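Local coordinates for protein Cys-Gly metallodipeptidase DUG1 (Saccharomyces cerevisiae, PDB 4G1P) that hydrolyses the Cys-Gly dipeptide as a zinc- or manganese-dependent M20-family peptidase and serves as the catalytic component of the complex that degrades glutathione, at residues Q18-L23 and L456-F461; W145-D150 and G463-M468; G217-Q222 and M353-L358. One frame throughout, in Å; residues are numbered along the deposited sequence.

How the interactions relate
Interactions 1 and 2 are neighbours in the catalytic domain, their centres 10 Å apart, and both use helix 458-477: its first turn packs on helix 16-28, the turns after it on helix 135-154. Arg22 joins them through a salt bridge to Asp150 and a probable hydrogen bond to Asn147. The centre of interaction 3 lies 36 and 35 Å from theirs, in the lid domain, where helix 355-371 packs on a sheet strand. The touching residues of interactions 1 and 2 are all buried, whereas in interaction 3 Ser355 is partly exposed. Chemistry follows place: phenylalanines and aliphatics in interaction 1, methionine sulfurs in interaction 2, polar side-chain ends mixed with one leucine in interaction 3.

Interaction 1. Residues Q18-L23 and L456-F461; sequences QFFSRL and LDISNF
Phe461 reaches across to Phe19, Phe20 and Leu23, while Ile458 meets Phe20, packing helix 16-28 against the start of helix 458-477 in the alpha/beta catalytic domain of an M20 peptidase. The contact between the segments is wholly apolar, and all five touching residues are buried. Two aromatic rings form its middle: Phe20 CE1 comes to the edge of the Phe461 ring, near its plane, 4.3 Å from CD2. The CB of Phe19 approaches the same ring obliquely, 4.4 Å from CE2, and the Phe19 ring packs instead on Asn147 of helix 135-154. Aliphatic groups complete the contact. Leu23 lies over one face of the Phe461 ring, with its CD2 4.2 Å from CZ. Phe461 CG stands trans to the backbone nitrogen (chi1 -174°), a setting that extends the ring toward helix 16-28.

Polar interactions belong to the surroundings. Backbone hydrogen bonds of Leu456 with Met130 and of Ile458 with Gly128 tie the 455-457 strand and the helix start to the small antiparallel sheet, while Leu23 and Phe461 both touch Met130. Asp457 occupies the N-cap position without a side-chain capping bond; its OD2 instead makes salt bridges with Lys455 and Arg444. Its backbone O accepts from Phe461 N at 3.0 Å, closing the first helical turn. The side chain of Ile458 crosses that of Phe20 at about a right angle, presenting the terminal methyl of its longer branch, CD1, obliquely to the Phe20 ring, 4.1 Å from CZ.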
loop_
_atom_site.group_PDB
_atom_site.type_symbol
_atom_site.label_atom_id
_atom_site.label_comp_id
_atom_site.label_asym_id
_atom_site.label_seq_id
_atom_site.Cartn_x
_atom_site.Cartn_y
_atom_site.Cartn_z
ATOM N N GLN A 18 7.979 -20.562 -34.520
ATOM C CA GLN A 18 6.814 -21.111 -33.849
ATOM C C GLN A 18 6.989 -21.059 -32.340
ATOM O O GLN A 18 6.022 -20.836 -31.613
ATOM C CB GLN A 18 6.354 -22.502 -34.342
ATOM C CG GLN A 18 7.307 -23.312 -35.215
ATOM C CD GLN A 18 7.403 -22.792 -36.645
ATOM O OE1 GLN A 18 8.378 -22.127 -37.014
ATOM N NE2 GLN A 18 6.398 -23.101 -37.458
ATOM N N PHE A 19 8.223 -21.219 -31.872
ATOM C CA PHE A 19 8.495 -21.127 -30.444
ATOM C C PHE A 19 8.144 -19.730 -29.931
ATOM O O PHE A 19 7.539 -19.591 -28.868
ATOM C CB PHE A 19 9.957 -21.447 -30.117
ATOM C CG PHE A 19 10.378 -22.849 -30.469
ATOM C CD1 PHE A 19 9.441 -23.851 -30.653
ATOM C CD2 PHE A 19 11.714 -23.160 -30.617
ATOM C CE1 PHE A 19 9.821 -25.122 -30.986
ATOM C CE2 PHE A 19 12.100 -24.430 -30.940
ATOM C CZ PHE A 19 11.151 -25.417 -31.121
ATOM N N PHE A 20 8.535 -18.712 -30.693
ATOM C CA PHE A 20 8.281 -17.324 -30.349
ATOM C C PHE A 20 6.785 -17.105 -30.309
ATOM O O PHE A 20 6.245 -16.474 -29.400
ATOM C CB PHE A 20 8.877 -16.389 -31.400
ATOM C CG PHE A 20 10.361 -16.182 -31.278
ATOM C CD1 PHE A 20 11.002 -16.293 -30.056
ATOM C CD2 PHE A 20 11.123 -15.857 -32.400
ATOM C CE1 PHE A 20 12.387 -16.091 -29.966
ATOM C CE2 PHE A 20 12.503 -15.654 -32.315
ATOM C CZ PHE A 20 13.133 -15.768 -31.104
ATOM N N SER A 21 6.118 -17.630 -31.321
ATOM C CA SER A 21 4.694 -17.457 -31.431
ATOM C C SER A 21 3.997 -18.090 -30.229
ATOM O O SER A 21 3.152 -17.468 -29.571
ATOM C CB SER A 21 4.207 -18.073 -32.732
ATOM O OG SER A 21 2.804 -17.944 -32.841
ATOM N N ARG A 22 4.363 -19.329 -29.939
ATOM C CA ARG A 22 3.797 -20.032 -28.807
ATOM C C ARG A 22 4.031 -19.242 -27.520
ATOM O O ARG A 22 3.121 -19.083 -26.708
ATOM C CB ARG A 22 4.397 -21.425 -28.708
ATOM C CG ARG A 22 4.165 -22.085 -27.375
ATOM C CD ARG A 22 4.839 -23.443 -27.320
ATOM N NE ARG A 22 4.091 -24.443 -28.073
ATOM C CZ ARG A 22 4.629 -25.513 -28.641
ATOM N NH1 ARG A 22 5.934 -25.743 -28.552
ATOM N NH2 ARG A 22 3.853 -26.357 -29.296
ATOM N N LEU A 23 5.239 -18.716 -27.358
ATOM C CA LEU A 23 5.597 -18.011 -26.139
ATOM C C LEU A 23 4.851 -16.672 -26.037
ATOM O O LEU A 23 4.552 -16.200 -24.952
ATOM C CB LEU A 23 7.106 -17.816 -26.068
ATOM C CG LEU A 23 7.653 -17.093 -24.845
ATOM C CD1 LEU A 23 7.284 -17.827 -23.579
ATOM C CD2 LEU A 23 9.155 -16.945 -24.957
ATOM N N LEU A 456 14.181 -12.269 -20.818
ATOM C CA LEU A 456 14.875 -13.522 -21.064
ATOM C C LEU A 456 15.735 -13.287 -22.289
ATOM O O LEU A 456 15.221 -12.902 -23.334
ATOM C CB LEU A 456 13.898 -14.670 -21.318
ATOM C CG LEU A 456 14.587 -16.037 -21.498
ATOM C CD1 LEU A 456 15.506 -16.312 -20.329
ATOM C CD2 LEU A 456 13.573 -17.180 -21.661
ATOM N N ASP A 457 17.042 -13.479 -22.159
ATOM C CA ASP A 457 17.918 -13.320 -23.307
ATOM C C ASP A 457 17.679 -14.486 -24.248
ATOM O O ASP A 457 17.554 -15.626 -23.809
ATOM C CB ASP A 457 19.376 -13.261 -22.873
ATOM C CG ASP A 457 19.658 -12.095 -21.947
ATOM O OD1 ASP A 457 19.870 -10.962 -22.440
ATOM O OD2 ASP A 457 19.663 -12.316 -20.718
ATOM N N ILE A 458 17.583 -14.190 -25.541
ATOM C CA ILE A 458 17.310 -15.216 -26.544
ATOM C C ILE A 458 18.424 -16.270 -26.557
ATOM O O ILE A 458 18.171 -17.450 -26.823
ATOM C CB ILE A 458 17.086 -14.602 -27.950
ATOM C CG1 ILE A 458 15.920 -13.617 -27.909
ATOM C CG2 ILE A 458 16.775 -15.667 -28.965
ATOM C CD1 ILE A 458 15.571 -13.007 -29.250
ATOM N N SER A 459 19.643 -15.847 -26.227
ATOM C CA SER A 459 20.770 -16.776 -26.152
ATOM C C SER A 459 20.562 -17.822 -25.074
ATOM O O SER A 459 20.921 -18.977 -25.258
ATOM C CB SER A 459 22.092 -16.043 -25.932
ATOM O OG SER A 459 22.117 -15.435 -24.658
ATOM N N ASN A 460 19.964 -17.420 -23.956
ATOM C CA ASN A 460 19.612 -18.373 -22.895
ATOM C C ASN A 460 18.399 -19.215 -23.258
ATOM O O ASN A 460 18.295 -20.383 -22.879
ATOM C CB ASN A 460 19.360 -17.648 -21.581
ATOM C CG ASN A 460 20.628 -17.093 -20.983
ATOM O OD1 ASN A 460 21.206 -16.138 -21.510
ATOM N ND2 ASN A 460 21.069 -17.679 -19.873
ATOM N N PHE A 461 17.483 -18.612 -23.998
ATOM C CA PHE A 461 16.304 -19.319 -24.443
ATOM C C PHE A 461 16.735 -20.451 -25.364
ATOM O O PHE A 461 16.450 -21.615 -25.098
ATOM C CB PHE A 461 15.344 -18.361 -25.147
ATOM C CG PHE A 461 14.048 -18.978 -25.514
ATOM C CD1 PHE A 461 13.447 -19.891 -24.672
ATOM C CD2 PHE A 461 13.421 -18.652 -26.712
ATOM C CE1 PHE A 461 12.240 -20.486 -25.012
ATOM C CE2 PHE A 461 12.203 -19.233 -27.061
ATOM C CZ PHE A 461 11.611 -20.146 -26.208
#

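Interaction 2. Residues W145-D150 and G463-M468; sequences WINVVD and GGMKTM
Met468 lies across one face of the Trp145 indole, the two side chains crossing at about a right angle. Its SD stands almost straight above the six-membered ring, 3.8 Å from the centroid and 6° off the normal, a Met-aromatic contact. The methyl CE continues over the five-membered ring, 3.9 Å from that centroid, and makes a CH-pi contact. Because the methionine is extended beyond CG (chi3 164°), sulfur and methyl can both follow the indole face, while CB and CG cover the rim near CZ3 and CH2. With an alanine in place of Trp145 the indole face is gone, which would probably open a gap beside Met468 and let its SD and CE turn.

Met465 is oriented differently: its chain bends at the last torsion and its SD meets Asn147, whose ND2 gives it a weak hydrogen bond of 3.4 Å. The other end of that amide is taken by Arg22, which bonds to OD1, so the two ends of the amide serve two different helices. Between the methionines Val148 inserts CG2, which lies 3.5 Å from Met465 O and 4.2 Å from Met468 CB.

The axes of segments 145-150 and 463-468 come within 9.4 Å, their directions 63° apart. Helix 458-477 is sandwiched here: Met465 and Met468 face helix 135-154, while Thr467 packs on Thr406, Val409 and Tyr410 of helix 397-410. Helix 16-28 adds Phe19 against Asn147 and Met465, and Met468 reaches on to Ser199, just beyond strand 195-198, and to Leu440, just beyond strand 437-439, at the edge of the central sheet.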
loop_
_atom_site.group_PDB
_atom_site.type_symbol
_atom_site.label_atom_id
_atom_site.label_comp_id
_atom_site.label_asym_id
_atom_site.label_seq_id
_atom_site.Cartn_x
_atom_site.Cartn_y
_atom_site.Cartn_z
ATOM N N TRP A 145 10.381 -27.069 -22.609
ATOM C CA TRP A 145 10.220 -28.523 -22.656
ATOM C C TRP A 145 9.389 -28.966 -23.851
ATOM O O TRP A 145 9.728 -29.950 -24.510
ATOM C CB TRP A 145 9.602 -29.054 -21.372
ATOM C CG TRP A 145 10.489 -28.854 -20.178
ATOM C CD1 TRP A 145 10.261 -28.033 -19.116
ATOM C CD2 TRP A 145 11.769 -29.459 -19.950
ATOM N NE1 TRP A 145 11.307 -28.103 -18.235
ATOM C CE2 TRP A 145 12.243 -28.977 -18.719
ATOM C CE3 TRP A 145 12.550 -30.372 -20.663
ATOM C CZ2 TRP A 145 13.471 -29.371 -18.185
ATOM C CZ3 TRP A 145 13.765 -30.769 -20.129
ATOM C CH2 TRP A 145 14.215 -30.266 -18.904
ATOM N N ILE A 146 8.323 -28.228 -24.161
ATOM C CA ILE A 146 7.497 -28.579 -25.314
ATOM C C ILE A 146 8.204 -28.297 -26.640
ATOM O O ILE A 146 8.145 -29.114 -27.557
ATOM C CB ILE A 146 6.158 -27.858 -25.291
ATOM C CG1 ILE A 146 5.521 -27.999 -23.911
ATOM C CG2 ILE A 146 5.250 -28.386 -26.406
ATOM C CD1 ILE A 146 4.315 -27.133 -23.716
ATOM N N ASN A 147 8.865 -27.144 -26.734
ATOM C CA ASN A 147 9.676 -26.809 -27.900
ATOM C C ASN A 147 10.634 -27.951 -28.230
ATOM O O ASN A 147 10.716 -28.426 -29.378
ATOM C CB ASN A 147 10.463 -25.527 -27.634
ATOM C CG ASN A 147 9.558 -24.348 -27.270
ATOM O OD1 ASN A 147 8.382 -24.317 -27.649
ATOM N ND2 ASN A 147 10.101 -23.374 -26.529
ATOM N N VAL A 148 11.333 -28.406 -27.193
ATOM C CA VAL A 148 12.263 -29.505 -27.313
ATOM C C VAL A 148 11.610 -30.782 -27.852
ATOM O O VAL A 148 12.151 -31.415 -28.761
ATOM C CB VAL A 148 12.963 -29.776 -25.987
ATOM C CG1 VAL A 148 13.759 -31.092 -26.064
ATOM C CG2 VAL A 148 13.861 -28.601 -25.650
ATOM N N VAL A 149 10.455 -31.160 -27.309
ATOM C CA VAL A 149 9.747 -32.305 -27.872
ATOM C C VAL A 149 9.469 -32.068 -29.359
ATOM O O VAL A 149 9.661 -32.952 -30.183
ATOM C CB VAL A 149 8.444 -32.620 -27.128
ATOM C CG1 VAL A 149 7.675 -33.686 -27.861
ATOM C CG2 VAL A 149 8.736 -33.071 -25.726
ATOM N N ASP A 150 9.074 -30.853 -29.707
ATOM C CA ASP A 150 8.797 -30.536 -31.089
ATOM C C ASP A 150 10.038 -30.685 -31.959
ATOM O O ASP A 150 9.955 -31.144 -33.092
ATOM C CB ASP A 150 8.240 -29.121 -31.219
ATOM C CG ASP A 150 6.794 -29.036 -30.817
ATOM O OD1 ASP A 150 6.149 -30.103 -30.722
ATOM O OD2 ASP A 150 6.301 -27.907 -30.601
ATOM N N GLY A 463 19.956 -21.455 -26.086
ATOM C CA GLY A 463 20.973 -22.236 -25.402
ATOM C C GLY A 463 20.386 -23.216 -24.402
ATOM O O GLY A 463 20.841 -24.367 -24.297
ATOM N N GLY A 464 19.360 -22.765 -23.677
ATOM C CA GLY A 464 18.735 -23.580 -22.655
ATOM C C GLY A 464 17.947 -24.731 -23.249
ATOM O O GLY A 464 17.845 -25.808 -22.652
ATOM N N MET A 465 17.375 -24.508 -24.426
ATOM C CA MET A 465 16.591 -25.550 -25.072
ATOM C C MET A 465 17.502 -26.658 -25.564
ATOM O O MET A 465 17.248 -27.848 -25.332
ATOM C CB MET A 465 15.782 -24.982 -26.233
ATOM C CG MET A 465 14.421 -24.447 -25.815
ATOM S SD MET A 465 13.438 -23.839 -27.205
ATOM C CE MET A 465 14.311 -22.317 -27.592
ATOM N N LYS A 466 18.571 -26.249 -26.242
ATOM C CA LYS A 466 19.572 -27.172 -26.727
ATOM C C LYS A 466 20.194 -27.886 -25.542
ATOM O O LYS A 466 20.492 -29.073 -25.630
ATOM C CB LYS A 466 20.627 -26.427 -27.542
ATOM C CG LYS A 466 20.066 -25.804 -28.817
ATOM C CD LYS A 466 21.091 -24.953 -29.542
ATOM C CE LYS A 466 20.603 -24.543 -30.931
ATOM N NZ LYS A 466 21.619 -23.772 -31.696
ATOM N N THR A 467 20.365 -27.182 -24.424
ATOM C CA THR A 467 20.929 -27.825 -23.243
ATOM C C THR A 467 19.950 -28.847 -22.658
ATOM O O THR A 467 20.342 -29.937 -22.224
ATOM C CB THR A 467 21.379 -26.809 -22.166
ATOM O OG1 THR A 467 22.448 -26.012 -22.680
ATOM C CG2 THR A 467 21.882 -27.525 -20.915
ATOM N N MET A 468 18.672 -28.506 -22.670
ATOM C CA MET A 468 17.662 -29.453 -22.237
ATOM C C MET A 468 17.651 -30.681 -23.154
ATOM O O MET A 468 17.489 -31.815 -22.697
ATOM C CB MET A 468 16.278 -28.797 -22.232
ATOM C CG MET A 468 16.043 -27.731 -21.179
ATOM S SD MET A 468 14.423 -26.991 -21.507
ATOM C CE MET A 468 14.034 -26.131 -19.978
#

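Interaction 3. Residues G217-Q222 and M353-L358; sequences GCNYYQ and MDSEKL
Asn219 and Tyr221 of strand 210-226 meet Ser355 and Leu358 at the start of helix 355-371, a helix packed on one face of the mixed sheet of the lid domain. Cys218 turns its side chain away from the helix and touches the bound cysteine and Ser422 of its own chain, and Thr335 of the second subunit; two residues on, Tyr220 returns to that face, where its ring meets that of His322, the planes about 10° apart, and its OH bonds to Lys334 O of the second subunit. This face of the strand thus borders the substrate pocket at the dimer contact, while Asn219, between the two in sequence, points to the helix side.

Asn219 has CG opposite the carbonyl carbon (chi1 -79°), bringing the amide between Ser355 and Leu358. Its CG is 4.1 Å from Ser355 OG and the same distance from Leu358 CD2, the asparagine and leucine side chains running alongside one another, antiparallel. The firm polar partner of Ser355 OG is Asp386 on the neighbouring strand 378-391, so the serine links the helix start to that strand.

Tyr221 again leans toward the helix: its side chain crosses that of Leu358 obliquely, with OH 3.8 Å from Leu358 CG. The same OH is hydrogen-bonded to Thr359, one residue further along the helix, which probably helps to hold the phenol end.

The helix itself is capped by Asp354 at the N-cap, whose OD2 accepts from Lys357 N at 3.2 Å, the donor lying above the carboxylate plane.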
loop_
_atom_site.group_PDB
_atom_site.type_symbol
_atom_site.label_atom_id
_atom_site.label_comp_id
_atom_site.label_asym_id
_atom_site.label_seq_id
_atom_site.Cartn_x
_atom_site.Cartn_y
_atom_site.Cartn_z
ATOM N N GLY A 217 14.819 -22.420 1.645
ATOM C CA GLY A 217 13.386 -22.430 1.831
ATOM C C GLY A 217 12.881 -21.017 2.089
ATOM O O GLY A 217 13.632 -20.037 2.040
ATOM N N CYS A 218 11.592 -20.908 2.366
ATOM C CA CYS A 218 10.993 -19.608 2.593
ATOM C C CYS A 218 9.794 -19.694 3.544
ATOM O O CYS A 218 8.854 -20.460 3.324
ATOM C CB CYS A 218 10.599 -18.947 1.261
ATOM S SG CYS A 218 10.048 -17.220 1.436
ATOM N N ASN A 219 9.852 -18.917 4.617
ATOM C CA ASN A 219 8.725 -18.807 5.531
ATOM C C ASN A 219 8.179 -17.391 5.473
ATOM O O ASN A 219 8.897 -16.426 5.753
ATOM C CB ASN A 219 9.134 -19.189 6.957
ATOM C CG ASN A 219 9.213 -20.697 7.161
ATOM O OD1 ASN A 219 9.431 -21.450 6.212
ATOM N ND2 ASN A 219 9.016 -21.142 8.394
ATOM N N TYR A 220 6.926 -17.254 5.069
ATOM C CA TYR A 220 6.371 -15.926 4.878
ATOM C C TYR A 220 5.392 -15.603 5.997
ATOM O O TYR A 220 4.420 -16.339 6.220
ATOM C CB TYR A 220 5.700 -15.815 3.514
ATOM C CG TYR A 220 5.615 -14.403 2.987
ATOM C CD1 TYR A 220 4.706 -13.500 3.514
ATOM C CD2 TYR A 220 6.439 -13.974 1.964
ATOM C CE1 TYR A 220 4.624 -12.204 3.037
ATOM C CE2 TYR A 220 6.364 -12.685 1.478
ATOM C CZ TYR A 220 5.451 -11.801 2.022
ATOM O OH TYR A 220 5.353 -10.517 1.542
ATOM N N TYR A 221 5.660 -14.505 6.697
ATOM C CA TYR A 221 4.870 -14.128 7.869
ATOM C C TYR A 221 4.150 -12.793 7.703
ATOM O O TYR A 221 4.575 -11.911 6.935
ATOM C CB TYR A 221 5.751 -14.074 9.127
ATOM C CG TYR A 221 6.417 -15.382 9.455
ATOM C CD1 TYR A 221 5.725 -16.387 10.097
ATOM C CD2 TYR A 221 7.738 -15.616 9.106
ATOM C CE1 TYR A 221 6.325 -17.594 10.388
ATOM C CE2 TYR A 221 8.351 -16.820 9.389
ATOM C CZ TYR A 221 7.640 -17.808 10.029
ATOM O OH TYR A 221 8.245 -19.015 10.319
ATOM N N GLN A 222 3.054 -12.654 8.436
ATOM C CA GLN A 222 2.405 -11.361 8.590
ATOM C C GLN A 222 2.154 -11.102 10.066
ATOM O O GLN A 222 1.605 -11.953 10.774
ATOM C CB GLN A 222 1.103 -11.264 7.776
ATOM C CG GLN A 222 0.012 -12.233 8.182
ATOM C CD GLN A 222 -1.239 -12.083 7.340
ATOM O OE1 GLN A 222 -1.276 -11.303 6.391
ATOM N NE2 GLN A 222 -2.274 -12.833 7.686
ATOM N N MET A 353 17.487 -25.434 9.571
ATOM C CA MET A 353 16.365 -24.748 10.217
ATOM C C MET A 353 15.054 -25.535 10.111
ATOM O O MET A 353 14.633 -25.894 9.017
ATOM C CB MET A 353 16.197 -23.348 9.625
ATOM C CG MET A 353 17.383 -22.454 9.878
ATOM S SD MET A 353 17.396 -20.960 8.876
ATOM C CE MET A 353 15.884 -20.174 9.447
ATOM N N ASP A 354 14.420 -25.819 11.245
ATOM C CA ASP A 354 13.115 -26.478 11.238
ATOM C C ASP A 354 12.001 -25.442 11.078
ATOM O O ASP A 354 11.993 -24.425 11.776
ATOM C CB ASP A 354 12.907 -27.291 12.523
ATOM C CG ASP A 354 11.522 -27.936 12.598
ATOM O OD1 ASP A 354 11.078 -28.560 11.611
ATOM O OD2 ASP A 354 10.861 -27.806 13.649
ATOM N N SER A 355 11.068 -25.706 10.167
ATOM C CA SER A 355 9.990 -24.770 9.865
ATOM C C SER A 355 9.216 -24.407 11.128
ATOM O O SER A 355 9.149 -23.229 11.515
ATOM C CB SER A 355 9.045 -25.357 8.811
ATOM O OG SER A 355 8.065 -24.413 8.397
ATOM N N GLU A 356 8.656 -25.437 11.762
ATOM C CA GLU A 356 7.925 -25.321 13.022
ATOM C C GLU A 356 8.640 -24.472 14.070
ATOM O O GLU A 356 8.110 -23.457 14.527
ATOM C CB GLU A 356 7.703 -26.709 13.604
ATOM C CG GLU A 356 6.291 -26.981 14.058
ATOM C CD GLU A 356 5.406 -27.428 12.921
ATOM O OE1 GLU A 356 5.878 -27.377 11.763
ATOM O OE2 GLU A 356 4.249 -27.839 13.182
ATOM N N LYS A 357 9.842 -24.894 14.457
ATOM C CA LYS A 357 10.603 -24.164 15.468
ATOM C C LYS A 357 10.836 -22.699 15.082
ATOM O O LYS A 357 10.772 -21.806 15.926
ATOM C CB LYS A 357 11.937 -24.857 15.779
ATOM C CG LYS A 357 12.660 -24.239 16.988
ATOM C CD LYS A 357 13.915 -25.023 17.394
ATOM C CE LYS A 357 14.676 -24.355 18.558
ATOM N NZ LYS A 357 15.877 -23.552 18.123
ATOM N N LEU A 358 11.105 -22.464 13.805
ATOM C CA LEU A 358 11.372 -21.122 13.329
ATOM C C LEU A 358 10.146 -20.258 13.563
ATOM O O LEU A 358 10.247 -19.127 14.038
ATOM C CB LEU A 358 11.719 -21.141 11.845
ATOM C CG LEU A 358 11.893 -19.754 11.240
ATOM C CD1 LEU A 358 12.952 -19.002 11.966
ATOM C CD2 LEU A 358 12.244 -19.849 9.798
#